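Local coordinates for ferrous iron uptake transporter protein B (PDB 3TAH) that probably serves as the GTP-driven transporter for ferrous iron uptake across the bacterial membrane, this piece being its cytosolic G-protein domain with attached helical domain, at residues Ile226-Ile229 and Ile230-Thr233. The protein carries 1 engineered substitution. Numbering follows the deposited sequence. Where two conformers were deposited one is given.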
loop_
_atom_site.group_PDB
_atom_site.type_symbol
_atom_site.label_atom_id
_atom_site.label_comp_id
_atom_site.label_asym_id
_atom_site.label_seq_id
_atom_site.Cartn_x
_atom_site.Cartn_y
_atom_site.Cartn_z
ATOM N N ILE A 226 -23.550 8.267 5.025
ATOM C CA ILE A 226 -22.704 7.127 4.650
ATOM C C ILE A 226 -23.515 5.838 4.521
ATOM O O ILE A 226 -23.349 5.106 3.555
ATOM C CB ILE A 226 -21.521 6.945 5.627
ATOM C CG1 ILE A 226 -20.566 8.130 5.495
ATOM C CG2 ILE A 226 -20.818 5.603 5.345
ATOM C CD1 ILE A 226 -19.504 8.232 6.633
ATOM N N GLU A 227 -24.387 5.565 5.491
ATOM C CA GLU A 227 -25.284 4.407 5.424
ATOM C C GLU A 227 -26.090 4.387 4.126
ATOM O O GLU A 227 -26.187 3.351 3.465
ATOM C CB GLU A 227 -26.266 4.397 6.591
ATOM C CG GLU A 227 -27.461 3.469 6.363
ATOM C CD GLU A 227 -27.079 1.997 6.386
ATOM O OE1 GLU A 227 -25.976 1.688 6.877
ATOM O OE2 GLU A 227 -27.873 1.144 5.921
ATOM N N ASP A 228 -26.656 5.539 3.771
ATOM C CA ASP A 228 -27.449 5.671 2.537
ATOM C C ASP A 228 -26.617 5.343 1.283
ATOM O O ASP A 228 -27.059 4.593 0.415
ATOM C CB ASP A 228 -27.981 7.101 2.395
ATOM C CG ASP A 228 -29.196 7.409 3.273
ATOM O OD1 ASP A 228 -29.799 6.496 3.876
ATOM O OD2 ASP A 228 -29.561 8.610 3.337
ATOM N N ILE A 229 -25.414 5.902 1.201
ATOM C CA ILE A 229 -24.506 5.678 0.046
ATOM C C ILE A 229 -24.198 4.180 -0.146
ATOM O O ILE A 229 -24.229 3.650 -1.268
ATOM C CB ILE A 229 -23.196 6.471 0.212
ATOM C CG1 ILE A 229 -23.472 7.980 0.115
ATOM C CG2 ILE A 229 -22.148 6.061 -0.848
ATOM C CD1 ILE A 229 -22.416 8.843 0.776
ATOM N N ILE A 230 -23.899 3.511 0.960
ATOM C CA ILE A 230 -23.611 2.065 0.952
ATOM C C ILE A 230 -24.817 1.258 0.491
ATOM O O ILE A 230 -24.680 0.341 -0.337
ATOM C CB ILE A 230 -23.124 1.561 2.335
ATOM C CG1 ILE A 230 -21.776 2.199 2.696
ATOM C CG2 ILE A 230 -22.974 0.031 2.354
ATOM C CD1 ILE A 230 -21.374 1.958 4.156
ATOM N N ARG A 231 -25.995 1.608 1.004
ATOM C CA ARG A 231 -27.201 0.849 0.703
ATOM C C ARG A 231 -27.498 0.882 -0.789
ATOM O O ARG A 231 -27.650 -0.179 -1.408
ATOM C CB ARG A 231 -28.406 1.356 1.502
ATOM C CG ARG A 231 -29.673 0.505 1.346
ATOM C CD ARG A 231 -30.884 1.113 2.058
ATOM N NE ARG A 231 -31.223 2.450 1.550
ATOM C CZ ARG A 231 -30.996 3.613 2.167
ATOM N NH1 ARG A 231 -30.412 3.680 3.367
ATOM N NH2 ARG A 231 -31.363 4.742 1.571
ATOM N N ILE A 232 -27.552 2.082 -1.361
ATOM C CA ILE A 232 -27.909 2.228 -2.771
ATOM C C ILE A 232 -26.820 1.619 -3.657
ATOM O O ILE A 232 -27.132 1.024 -4.688
ATOM C CB ILE A 232 -28.257 3.716 -3.182
ATOM C CG1 ILE A 232 -28.751 3.793 -4.635
ATOM C CG2 ILE A 232 -27.078 4.692 -2.922
ATOM C CD1 ILE A 232 -30.006 2.922 -4.944
ATOM N N THR A 233 -25.551 1.751 -3.256
ATOM C CA THR A 233 -24.445 1.187 -4.048
ATOM C C THR A 233 -24.493 -0.346 -4.056
ATOM O O THR A 233 -24.322 -0.964 -5.114
ATOM C CB THR A 233 -23.087 1.743 -3.591
ATOM O OG1 THR A 233 -23.152 3.168 -3.663
ATOM C CG2 THR A 233 -21.957 1.246 -4.489
HETATM O O HOH W 1 -30.296 1.879 5.469
#
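Ile230 reaches back one helical turn to Ile226, setting its CD1 3.9 Å from Ile226 CG2, while its N-H bonds to Ile226 O in the usual i to i+4 pattern of an alpha helix. With CG1 of Ile230 beside the backbone N (chi1 -65°), its chain is carried back over Ile226 O; isoleucine suits both places because its branched, wholly apolar side chain is buried on the helix's inner side. On the exposed side, opposite charges three residues apart pair in a salt bridge: Arg231 NH1 lies 2.9 Å from Asp228 OD1, and NH2 bonds the same oxygen at 3.3 Å. A bend at chi3 (60°) brings the guanidinium round, end-on, its plane 79° from that of the carboxylate. A water accepts from Arg231 NH1 and donates to Glu227 OE2, linking Glu227 to the arginine that Asp228 binds directly. The Ile229 and Thr233 side chains lie side by side, pointing the same way. Thr233 N and, at 2.7 Å, Thr233 OG1 reach Ile229 O from opposite faces of its carbonyl plane, pairing the buried hydroxyl with its own helix's backbone. Within the FeoB cytosolic helical domain, Ile229 and Thr233 pack against Ala181 of helix 176-189, whereas Ile226 and Ile230 meet Leu205 and Phe206, respectively, of helix 198-206.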